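Local atomic coordinates of protease VII (Escherichia coli, PDB entry 1I78), a protein that acts as a protease embedded in the bacterial outer membrane, where its antiparallel beta barrel probably presents the catalytic site to substrates outside the cell. Residues 179-184 and 197-203; 252-258 and 282-288; 191-197 and 234-240. The protein carries 3 engineered substitutions. All coordinates share one frame; numbering follows the deposited sequence.

Contact 1. Residues 179-184 and 197-203; sequences PYIGLT and TFKYSGW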
loop_
_atom_site.group_PDB
_atom_site.type_symbol
_atom_site.label_atom_id
_atom_site.label_comp_id
_atom_site.label_asym_id
_atom_site.label_seq_id
_atom_site.Cartn_x
_atom_site.Cartn_y
_atom_site.Cartn_z
ATOM N N PRO A 179 9.394 -7.885 -4.310
ATOM C CA PRO A 179 9.663 -8.953 -5.273
ATOM C C PRO A 179 8.590 -9.976 -4.870
ATOM O O PRO A 179 8.351 -10.172 -3.680
ATOM C CB PRO A 179 11.067 -9.405 -4.892
ATOM C CG PRO A 179 11.689 -8.142 -4.358
ATOM C CD PRO A 179 10.590 -7.600 -3.497
ATOM N N TYR A 180 7.938 -10.641 -5.812
ATOM C CA TYR A 180 6.889 -11.562 -5.382
ATOM C C TYR A 180 6.622 -12.731 -6.316
ATOM O O TYR A 180 7.002 -12.715 -7.475
ATOM C CB TYR A 180 5.583 -10.773 -5.199
ATOM C CG TYR A 180 4.984 -10.329 -6.524
ATOM C CD1 TYR A 180 4.168 -11.189 -7.266
ATOM C CD2 TYR A 180 5.305 -9.080 -7.079
ATOM C CE1 TYR A 180 3.690 -10.829 -8.517
ATOM C CE2 TYR A 180 4.829 -8.707 -8.343
ATOM C CZ TYR A 180 4.018 -9.591 -9.057
ATOM O OH TYR A 180 3.531 -9.237 -10.304
ATOM N N ILE A 181 5.952 -13.743 -5.790
ATOM C CA ILE A 181 5.563 -14.901 -6.582
ATOM C C ILE A 181 4.032 -14.944 -6.538
ATOM O O ILE A 181 3.409 -14.408 -5.605
ATOM C CB ILE A 181 6.127 -16.218 -6.007
ATOM C CG1 ILE A 181 5.660 -16.386 -4.559
ATOM C CG2 ILE A 181 7.644 -16.227 -6.154
ATOM C CD1 ILE A 181 6.197 -17.610 -3.836
ATOM N N GLY A 182 3.423 -15.570 -7.541
ATOM C CA GLY A 182 1.978 -15.638 -7.549
ATOM C C GLY A 182 1.340 -16.747 -8.353
ATOM O O GLY A 182 2.003 -17.635 -8.894
ATOM N N LEU A 183 0.015 -16.670 -8.414
ATOM C CA LEU A 183 -0.828 -17.622 -9.126
ATOM C C LEU A 183 -1.956 -16.820 -9.737
ATOM O O LEU A 183 -2.644 -16.093 -9.041
ATOM C CB LEU A 183 -1.425 -18.642 -8.158
ATOM C CG LEU A 183 -1.211 -20.122 -8.479
ATOM C CD1 LEU A 183 -2.095 -20.966 -7.567
ATOM C CD2 LEU A 183 -1.534 -20.389 -9.937
ATOM N N THR A 184 -2.142 -16.936 -11.040
ATOM C CA THR A 184 -3.218 -16.209 -11.690
ATOM C C THR A 184 -3.988 -17.206 -12.551
ATOM O O THR A 184 -3.472 -18.277 -12.863
ATOM C CB THR A 184 -2.667 -15.031 -12.529
ATOM O OG1 THR A 184 -3.755 -14.334 -13.148
ATOM C CG2 THR A 184 -1.708 -15.530 -13.586
ATOM N N THR A 197 -6.315 -13.835 -8.974
ATOM C CA THR A 197 -4.881 -13.700 -8.870
ATOM C C THR A 197 -4.466 -13.635 -7.414
ATOM O O THR A 197 -5.085 -12.938 -6.607
ATOM C CB THR A 197 -4.391 -12.434 -9.562
ATOM O OG1 THR A 197 -4.671 -12.516 -10.964
ATOM C CG2 THR A 197 -2.897 -12.273 -9.360
ATOM N N PHE A 198 -3.407 -14.366 -7.089
ATOM C CA PHE A 198 -2.873 -14.387 -5.738
ATOM C C PHE A 198 -1.387 -14.077 -5.725
ATOM O O PHE A 198 -0.639 -14.620 -6.520
ATOM C CB PHE A 198 -3.118 -15.749 -5.113
ATOM C CG PHE A 198 -4.571 -16.088 -4.980
ATOM C CD1 PHE A 198 -5.331 -16.405 -6.107
ATOM C CD2 PHE A 198 -5.196 -16.062 -3.728
ATOM C CE1 PHE A 198 -6.696 -16.693 -5.994
ATOM C CE2 PHE A 198 -6.560 -16.347 -3.601
ATOM C CZ PHE A 198 -7.310 -16.665 -4.741
ATOM N N LYS A 199 -0.960 -13.187 -4.833
ATOM C CA LYS A 199 0.453 -12.855 -4.732
ATOM C C LYS A 199 0.929 -13.003 -3.309
ATOM O O LYS A 199 0.170 -12.801 -2.373
ATOM C CB LYS A 199 0.738 -11.421 -5.189
ATOM C CG LYS A 199 0.491 -11.208 -6.632
ATOM C CD LYS A 199 0.679 -9.763 -7.040
ATOM C CE LYS A 199 0.282 -9.591 -8.519
ATOM N NZ LYS A 199 0.499 -8.212 -9.021
ATOM N N TYR A 200 2.208 -13.344 -3.173
ATOM C CA TYR A 200 2.864 -13.514 -1.896
ATOM C C TYR A 200 4.299 -13.014 -1.963
ATOM O O TYR A 200 4.963 -13.129 -2.995
ATOM C CB TYR A 200 2.914 -14.979 -1.493
ATOM C CG TYR A 200 3.797 -15.197 -0.279
ATOM C CD1 TYR A 200 3.376 -14.788 0.990
ATOM C CD2 TYR A 200 5.076 -15.768 -0.402
ATOM C CE1 TYR A 200 4.196 -14.935 2.105
ATOM C CE2 TYR A 200 5.909 -15.917 0.712
ATOM C CZ TYR A 200 5.458 -15.493 1.958
ATOM O OH TYR A 200 6.266 -15.581 3.061
ATOM N N SER A 201 4.779 -12.477 -0.847
ATOM C CA SER A 201 6.146 -12.004 -0.768
ATOM C C SER A 201 6.670 -12.058 0.654
ATOM O O SER A 201 5.941 -11.802 1.617
ATOM C CB SER A 201 6.266 -10.575 -1.287
ATOM O OG SER A 201 7.612 -10.137 -1.169
ATOM N N GLY A 202 7.943 -12.405 0.787
ATOM C CA GLY A 202 8.546 -12.446 2.107
ATOM C C GLY A 202 9.787 -11.590 2.042
ATOM O O GLY A 202 10.590 -11.546 2.967
ATOM N N TRP A 203 9.909 -10.864 0.938
ATOM C CA TRP A 203 11.090 -10.055 0.678
ATOM C C TRP A 203 10.820 -8.570 0.551
ATOM O O TRP A 203 11.641 -7.824 0.019
ATOM C CB TRP A 203 11.737 -10.611 -0.591
ATOM C CG TRP A 203 11.687 -12.108 -0.549
ATOM C CD1 TRP A 203 12.410 -12.925 0.285
ATOM C CD2 TRP A 203 10.732 -12.957 -1.207
ATOM N NE1 TRP A 203 11.949 -14.215 0.198
ATOM C CE2 TRP A 203 10.923 -14.265 -0.712
ATOM C CE3 TRP A 203 9.728 -12.735 -2.161
ATOM C CZ2 TRP A 203 10.147 -15.349 -1.137
ATOM C CZ3 TRP A 203 8.954 -13.815 -2.584
ATOM C CH2 TRP A 203 9.172 -15.106 -2.069
#
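The beta hairpin formed by strands 169-189 and 192-213 brings I181 against Y200 and L183 against F198 as antiparallel hydrogen-bonded pairs, each closed by two backbone bonds; Y200 N reaches I181 O at 2.9 Å. G182 and T184 face K199 and T197 as the non-hydrogen-bonded pairs between and beyond them. K199 climbs from its strand beside the ring of Y180, its chain extended past CG, and lays CD over one face of that ring, 3.9 Å from the centroid, in a CH-pi contact offset toward the rim. A chi1 of 71° sets the Y180 ring between its own backbone N and carbonyl carbon, where the K199 methylenes cross one face at a slant. The bond from K199 NZ to Y180 OH is weak, at 3.4 Å; both polar ends are held more firmly by D113, whose carboxylate takes a salt bridge from the lysine and a hydrogen bond with the phenol. The sheet is part of an outer-membrane barrel, and its two faces differ accordingly: I181, L183, F198 and Y200 lie on the outer surface, where lipid or detergent may meet them, while Y180, K199, T184 and T197 line the inner side. The T184 and T197 side chains lie side by side, pointing the same way, and their OG1 atoms share a hydrogen bond of 3.0 Å. At the other end S201 OG donates to P179 O at 2.6 Å and accepts from W203 N at 3.2 Å, an ST turn where the strand bends at G202. The W203 indole meets P179 O with its edge, through CE3.

Contact 2. Residues 252-258 and 282-288; sequences AWNRVTN and IENYNFI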
loop_
_atom_site.group_PDB
_atom_site.type_symbol
_atom_site.label_atom_id
_atom_site.label_comp_id
_atom_site.label_asym_id
_atom_site.label_seq_id
_atom_site.Cartn_x
_atom_site.Cartn_y
_atom_site.Cartn_z
ATOM N N ALA A 252 -9.696 -6.081 -5.551
ATOM C CA ALA A 252 -8.404 -6.510 -5.024
ATOM C C ALA A 252 -8.110 -6.052 -3.597
ATOM O O ALA A 252 -8.381 -4.917 -3.208
ATOM C CB ALA A 252 -7.297 -6.033 -5.941
ATOM N N TRP A 253 -7.535 -6.962 -2.827
ATOM C CA TRP A 253 -7.156 -6.708 -1.451
ATOM C C TRP A 253 -5.670 -6.991 -1.354
ATOM O O TRP A 253 -5.145 -7.852 -2.056
ATOM C CB TRP A 253 -7.888 -7.660 -0.513
ATOM C CG TRP A 253 -7.322 -7.685 0.886
ATOM C CD1 TRP A 253 -7.526 -6.762 1.870
ATOM C CD2 TRP A 253 -6.475 -8.696 1.454
ATOM N NE1 TRP A 253 -6.867 -7.137 3.018
ATOM C CE2 TRP A 253 -6.216 -8.321 2.792
ATOM C CE3 TRP A 253 -5.912 -9.889 0.962
ATOM C CZ2 TRP A 253 -5.417 -9.098 3.657
ATOM C CZ3 TRP A 253 -5.110 -10.672 1.827
ATOM C CH2 TRP A 253 -4.877 -10.267 3.159
ATOM N N ASN A 254 -4.977 -6.265 -0.499
ATOM C CA ASN A 254 -3.571 -6.548 -0.338
ATOM C C ASN A 254 -3.118 -6.032 1.001
ATOM O O ASN A 254 -3.606 -5.018 1.483
ATOM C CB ASN A 254 -2.744 -5.947 -1.483
ATOM C CG ASN A 254 -2.804 -4.463 -1.509
ATOM O OD1 ASN A 254 -2.358 -3.801 -0.569
ATOM N ND2 ASN A 254 -3.364 -3.912 -2.585
ATOM N N ARG A 255 -2.202 -6.763 1.617
ATOM C CA ARG A 255 -1.709 -6.382 2.920
ATOM C C ARG A 255 -0.214 -6.545 3.082
ATOM O O ARG A 255 0.402 -7.468 2.526
ATOM C CB ARG A 255 -2.405 -7.215 3.995
ATOM C CG ARG A 255 -1.866 -6.964 5.392
ATOM C CD ARG A 255 -2.704 -7.659 6.448
ATOM N NE ARG A 255 -2.225 -7.385 7.801
ATOM C CZ ARG A 255 -2.048 -6.164 8.304
ATOM N NH1 ARG A 255 -2.307 -5.081 7.566
ATOM N NH2 ARG A 255 -1.601 -6.023 9.550
ATOM N N VAL A 256 0.364 -5.624 3.843
ATOM C CA VAL A 256 1.778 -5.689 4.174
ATOM C C VAL A 256 1.797 -5.818 5.686
ATOM O O VAL A 256 1.454 -4.882 6.397
ATOM C CB VAL A 256 2.545 -4.429 3.760
ATOM C CG1 VAL A 256 3.924 -4.435 4.413
ATOM C CG2 VAL A 256 2.681 -4.389 2.269
ATOM N N THR A 257 2.170 -6.992 6.167
ATOM C CA THR A 257 2.213 -7.264 7.595
ATOM C C THR A 257 3.270 -6.446 8.326
ATOM O O THR A 257 4.361 -6.201 7.812
ATOM C CB THR A 257 2.459 -8.758 7.837
ATOM O OG1 THR A 257 1.272 -9.477 7.499
ATOM C CG2 THR A 257 2.783 -9.029 9.286
ATOM N N ASN A 258 2.938 -6.027 9.540
ATOM C CA ASN A 258 3.854 -5.233 10.336
ATOM C C ASN A 258 5.088 -6.011 10.776
ATOM O O ASN A 258 5.027 -7.207 11.076
ATOM C CB ASN A 258 3.145 -4.673 11.568
ATOM C CG ASN A 258 4.048 -3.788 12.395
ATOM O OD1 ASN A 258 4.574 -2.786 11.912
ATOM N ND2 ASN A 258 4.238 -4.156 13.645
ATOM N N ILE A 282 6.227 -0.670 10.334
ATOM C CA ILE A 282 5.409 -0.204 9.211
ATOM C C ILE A 282 4.456 -1.288 8.714
ATOM O O ILE A 282 4.849 -2.443 8.555
ATOM C CB ILE A 282 6.261 0.173 7.983
ATOM C CG1 ILE A 282 7.207 1.323 8.307
ATOM C CG2 ILE A 282 5.347 0.525 6.819
ATOM C CD1 ILE A 282 8.059 1.753 7.128
ATOM N N GLU A 283 3.208 -0.920 8.456
ATOM C CA GLU A 283 2.249 -1.880 7.917
ATOM C C GLU A 283 1.114 -1.163 7.191
ATOM O O GLU A 283 0.906 0.032 7.373
ATOM C CB GLU A 283 1.682 -2.785 9.017
ATOM C CG GLU A 283 0.756 -2.110 10.000
ATOM C CD GLU A 283 -0.329 -3.054 10.495
ATOM O OE1 GLU A 283 -1.213 -3.381 9.688
ATOM O OE2 GLU A 283 -0.304 -3.485 11.668
ATOM N N ASN A 284 0.405 -1.879 6.332
ATOM C CA ASN A 284 -0.714 -1.263 5.637
ATOM C C ASN A 284 -1.570 -2.323 4.988
ATOM O O ASN A 284 -1.336 -3.517 5.152
ATOM C CB ASN A 284 -0.220 -0.289 4.568
ATOM C CG ASN A 284 0.199 -0.983 3.289
ATOM O OD1 ASN A 284 0.339 -2.201 3.241
ATOM N ND2 ASN A 284 0.416 -0.204 2.244
ATOM N N TYR A 285 -2.592 -1.864 4.285
ATOM C CA TYR A 285 -3.477 -2.729 3.532
ATOM C C TYR A 285 -4.303 -1.829 2.641
ATOM O O TYR A 285 -4.485 -0.645 2.930
ATOM C CB TYR A 285 -4.356 -3.602 4.443
ATOM C CG TYR A 285 -5.402 -2.885 5.261
ATOM C CD1 TYR A 285 -6.522 -2.305 4.656
ATOM C CD2 TYR A 285 -5.288 -2.810 6.649
ATOM C CE1 TYR A 285 -7.497 -1.669 5.416
ATOM C CE2 TYR A 285 -6.256 -2.182 7.418
ATOM C CZ TYR A 285 -7.357 -1.611 6.800
ATOM O OH TYR A 285 -8.309 -0.978 7.569
ATOM N N ASN A 286 -4.768 -2.380 1.533
ATOM C CA ASN A 286 -5.569 -1.615 0.608
ATOM C C ASN A 286 -6.620 -2.487 -0.046
ATOM O O ASN A 286 -6.487 -3.716 -0.127
ATOM C CB ASN A 286 -4.695 -1.002 -0.479
ATOM C CG ASN A 286 -3.594 -0.137 0.086
ATOM O OD1 ASN A 286 -3.856 0.918 0.675
ATOM N ND2 ASN A 286 -2.344 -0.580 -0.080
ATOM N N PHE A 287 -7.665 -1.808 -0.495
ATOM C CA PHE A 287 -8.783 -2.389 -1.197
ATOM C C PHE A 287 -8.867 -1.581 -2.485
ATOM O O PHE A 287 -8.877 -0.343 -2.439
ATOM C CB PHE A 287 -10.070 -2.196 -0.406
ATOM C CG PHE A 287 -10.487 -3.393 0.361
ATOM C CD1 PHE A 287 -10.767 -3.298 1.728
ATOM C CD2 PHE A 287 -10.635 -4.623 -0.277
ATOM C CE1 PHE A 287 -11.194 -4.417 2.454
ATOM C CE2 PHE A 287 -11.060 -5.748 0.433
ATOM C CZ PHE A 287 -11.342 -5.646 1.806
ATOM N N ILE A 288 -8.907 -2.276 -3.619
ATOM C CA ILE A 288 -9.008 -1.629 -4.912
ATOM C C ILE A 288 -10.190 -2.186 -5.684
ATOM O O ILE A 288 -10.289 -3.392 -5.933
ATOM C CB ILE A 288 -7.755 -1.834 -5.758
ATOM C CG1 ILE A 288 -6.576 -1.120 -5.108
ATOM C CG2 ILE A 288 -8.007 -1.318 -7.187
ATOM C CD1 ILE A 288 -5.285 -1.236 -5.903
HETATM O O HOH W 1 0.033 -3.217 -0.050
#
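Segments 252-258 and 282-288 run antiparallel, their strand axes 4.6 Å apart at closest and at 171° to each other, with A252-I288, N254-N286 and V256-N284 as the hydrogen-bonded pairs. R255 makes a salt bridge with E283: with CG anti to the backbone N (chi1 175°) and the chain stretched out as far as NE, its guanidinium meets the carboxylate end-on. NH1 and NH2 both grip the single atom OE1 of E283, at 2.9 and 2.7 Å, and approach it from the same face of the carboxylate; OE1 lies close to the guanidinium plane, whereas the two flat groups are turned 52° apart. The other oxygen, OE2, makes a salt bridge with R28, so the glutamate is held between two arginines. The R255 NH1 atom also lies at the edge of the Y285 ring. Further along the same face, F287 lays one ring face over W253 CD1 and brings CE2 to 3.8 Å from W253 CB, with the two rings oblique to one another. The opposite face carries N254, N284 and N286 beside A252, V256 and I288. N286 ND2 donates to N254 OD1 at 3.3 Å, in the plane of the N254 amide and on a lone pair of OD1, which is tilted out of the N286 amide plane. N284 turns OD1 against V256 CB. A water donates to N254 OD1 and, weakly, to N284 OD1, linking these two asparagines. In the barrel wall, strand 219-242 pairs with the other edge of 252-258 through V233, Y231 and N229, and strand 12-31 flanks 282-288 through K26 and S22.

Contact 3. Residues 191-197 and 234-240; sequences DFELGGT and AVNAGYY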
loop_
_atom_site.group_PDB
_atom_site.type_symbol
_atom_site.label_atom_id
_atom_site.label_comp_id
_atom_site.label_asym_id
_atom_site.label_seq_id
_atom_site.Cartn_x
_atom_site.Cartn_y
_atom_site.Cartn_z
ATOM N N ASP A 191 -19.334 -16.653 -23.313
ATOM C CA ASP A 191 -18.639 -15.368 -23.419
ATOM C C ASP A 191 -18.430 -14.746 -22.055
ATOM O O ASP A 191 -18.050 -13.583 -21.947
ATOM C CB ASP A 191 -19.415 -14.385 -24.300
ATOM C CG ASP A 191 -19.382 -14.763 -25.772
ATOM O OD1 ASP A 191 -18.270 -14.982 -26.307
ATOM O OD2 ASP A 191 -20.469 -14.833 -26.395
ATOM N N PHE A 192 -18.687 -15.528 -21.011
ATOM C CA PHE A 192 -18.528 -15.053 -19.641
ATOM C C PHE A 192 -17.213 -15.583 -19.047
ATOM O O PHE A 192 -16.831 -16.737 -19.274
ATOM C CB PHE A 192 -19.720 -15.505 -18.791
ATOM C CG PHE A 192 -19.765 -14.873 -17.441
ATOM C CD1 PHE A 192 -19.861 -13.495 -17.313
ATOM C CD2 PHE A 192 -19.684 -15.649 -16.289
ATOM C CE1 PHE A 192 -19.873 -12.891 -16.048
ATOM C CE2 PHE A 192 -19.695 -15.060 -15.028
ATOM C CZ PHE A 192 -19.788 -13.674 -14.905
ATOM N N GLU A 193 -16.526 -14.740 -18.280
ATOM C CA GLU A 193 -15.249 -15.136 -17.701
ATOM C C GLU A 193 -15.035 -14.692 -16.255
ATOM O O GLU A 193 -15.263 -13.531 -15.902
ATOM C CB GLU A 193 -14.116 -14.590 -18.574
ATOM C CG GLU A 193 -12.742 -15.187 -18.293
ATOM C CD GLU A 193 -11.743 -14.862 -19.394
ATOM O OE1 GLU A 193 -11.373 -13.679 -19.545
ATOM O OE2 GLU A 193 -11.341 -15.793 -20.123
ATOM N N LEU A 194 -14.597 -15.638 -15.429
ATOM C CA LEU A 194 -14.309 -15.396 -14.019
ATOM C C LEU A 194 -12.827 -15.702 -13.809
ATOM O O LEU A 194 -12.328 -16.722 -14.284
ATOM C CB LEU A 194 -15.150 -16.318 -13.128
ATOM C CG LEU A 194 -16.671 -16.131 -13.081
ATOM C CD1 LEU A 194 -17.281 -17.222 -12.226
ATOM C CD2 LEU A 194 -17.020 -14.768 -12.517
ATOM N N GLY A 195 -12.124 -14.814 -13.110
ATOM C CA GLY A 195 -10.712 -15.036 -12.859
ATOM C C GLY A 195 -10.230 -14.626 -11.478
ATOM O O GLY A 195 -10.966 -14.037 -10.682
ATOM N N GLY A 196 -8.971 -14.937 -11.192
ATOM C CA GLY A 196 -8.401 -14.586 -9.907
ATOM C C GLY A 196 -6.887 -14.530 -9.947
ATOM O O GLY A 196 -6.245 -15.095 -10.835
ATOM N N THR A 197 -6.315 -13.835 -8.974
ATOM C CA THR A 197 -4.881 -13.700 -8.870
ATOM C C THR A 197 -4.466 -13.635 -7.414
ATOM O O THR A 197 -5.085 -12.938 -6.607
ATOM C CB THR A 197 -4.391 -12.434 -9.562
ATOM O OG1 THR A 197 -4.671 -12.516 -10.964
ATOM C CG2 THR A 197 -2.897 -12.273 -9.360
ATOM N N ALA A 234 -7.022 -11.070 -5.593
ATOM C CA ALA A 234 -7.844 -10.307 -6.529
ATOM C C ALA A 234 -8.729 -11.251 -7.343
ATOM O O ALA A 234 -8.317 -12.362 -7.679
ATOM C CB ALA A 234 -6.957 -9.452 -7.457
ATOM N N VAL A 235 -9.956 -10.815 -7.626
ATOM C CA VAL A 235 -10.895 -11.609 -8.414
ATOM C C VAL A 235 -11.615 -10.685 -9.391
ATOM O O VAL A 235 -11.853 -9.504 -9.100
ATOM C CB VAL A 235 -11.939 -12.360 -7.515
ATOM C CG1 VAL A 235 -11.220 -13.388 -6.626
ATOM C CG2 VAL A 235 -12.715 -11.374 -6.643
ATOM N N ASN A 236 -11.943 -11.224 -10.559
ATOM C CA ASN A 236 -12.616 -10.453 -11.596
ATOM C C ASN A 236 -13.725 -11.236 -12.303
ATOM O O ASN A 236 -13.776 -12.473 -12.255
ATOM C CB ASN A 236 -11.590 -9.977 -12.625
ATOM C CG ASN A 236 -10.762 -11.124 -13.198
ATOM O OD1 ASN A 236 -11.277 -11.993 -13.907
ATOM N ND2 ASN A 236 -9.475 -11.138 -12.877
ATOM N N ALA A 237 -14.615 -10.490 -12.947
ATOM C CA ALA A 237 -15.732 -11.053 -13.699
ATOM C C ALA A 237 -15.920 -10.177 -14.932
ATOM O O ALA A 237 -15.971 -8.943 -14.827
ATOM C CB ALA A 237 -17.012 -11.054 -12.854
ATOM N N GLY A 238 -16.022 -10.811 -16.097
ATOM C CA GLY A 238 -16.180 -10.044 -17.315
ATOM C C GLY A 238 -16.924 -10.745 -18.429
ATOM O O GLY A 238 -17.208 -11.949 -18.371
ATOM N N TYR A 239 -17.208 -9.975 -19.472
ATOM C CA TYR A 239 -17.957 -10.468 -20.617
ATOM C C TYR A 239 -17.301 -10.074 -21.938
ATOM O O TYR A 239 -16.876 -8.929 -22.118
ATOM C CB TYR A 239 -19.384 -9.895 -20.552
ATOM C CG TYR A 239 -20.345 -10.426 -21.590
ATOM C CD1 TYR A 239 -20.814 -11.743 -21.532
ATOM C CD2 TYR A 239 -20.805 -9.605 -22.626
ATOM C CE1 TYR A 239 -21.721 -12.230 -22.480
ATOM C CE2 TYR A 239 -21.713 -10.081 -23.581
ATOM C CZ TYR A 239 -22.168 -11.393 -23.503
ATOM O OH TYR A 239 -23.063 -11.863 -24.447
ATOM N N TYR A 240 -17.212 -11.022 -22.862
ATOM C CA TYR A 240 -16.640 -10.712 -24.164
ATOM C C TYR A 240 -17.695 -10.070 -25.053
ATOM O O TYR A 240 -18.515 -10.758 -25.654
ATOM C CB TYR A 240 -16.079 -11.972 -24.835
ATOM C CG TYR A 240 -14.813 -12.469 -24.174
ATOM C CD1 TYR A 240 -14.867 -13.150 -22.957
ATOM C CD2 TYR A 240 -13.557 -12.199 -24.729
ATOM C CE1 TYR A 240 -13.714 -13.546 -22.305
ATOM C CE2 TYR A 240 -12.399 -12.593 -24.086
ATOM C CZ TYR A 240 -12.485 -13.266 -22.867
ATOM O OH TYR A 240 -11.348 -13.639 -22.187
#
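Y240 and E193 meet through a hydrogen bond of 2.6 Å from Y240 OH to E193 OE1, the phenol approaching from above the carboxylate plane. A chi1 of -166° swings the glutamate CG away from the main-chain nitrogen, and the rest of the chain is extended toward the phenol; carboxylate and ring planes are 79° apart. The backbone of D191 contributes too: its O accepts from Y240 N at 2.8 Å and touches the edge of the same ring. Paired backbone bonds at E193-G238, G195-N236 and T197-A234 zip together the beta hairpin of strands 192-213 and 219-242, with G195 N meeting N236 O at 3.0 Å. The outer surface of this part of the barrel carries F192, L194, A237 and Y239: L194 CD2 packs on A237 CB at 3.7 Å, F192 CD1 comes near G238 O, and Y239 CE1 rests on D191 CB at 3.6 Å. E193 and Y240 lie on the inner side, where N236 also sits beside G195 and gives its ND2 to E250. K246 adds a salt bridge to E193 OE1, while R188 lies against the Y240 ring as a cation-pi partner and pairs with D191 OD1.

In the fold
All three contacts belong to one continuous antiparallel wall, curled into the barrel. Contacts 1 and 3 use opposite edges of strand 192-213 and share T197, which faces T184 in contact 1 and pairs by backbone with A234 in contact 3; their centres lie about 19 Å apart. Contact 3 in turn meets contact 2 where strands 219-242 and 245-267 are neighbours, with A234 CB 3.8 Å from A252 CB. Contacts 1 and 2 do not touch: their nearest atoms are about 7 Å apart and their centres about 13 Å. The centre of contact 2 lies about 5 Å from the centre of the chain, that of contact 3 about 24 Å from it, toward one end of the barrel.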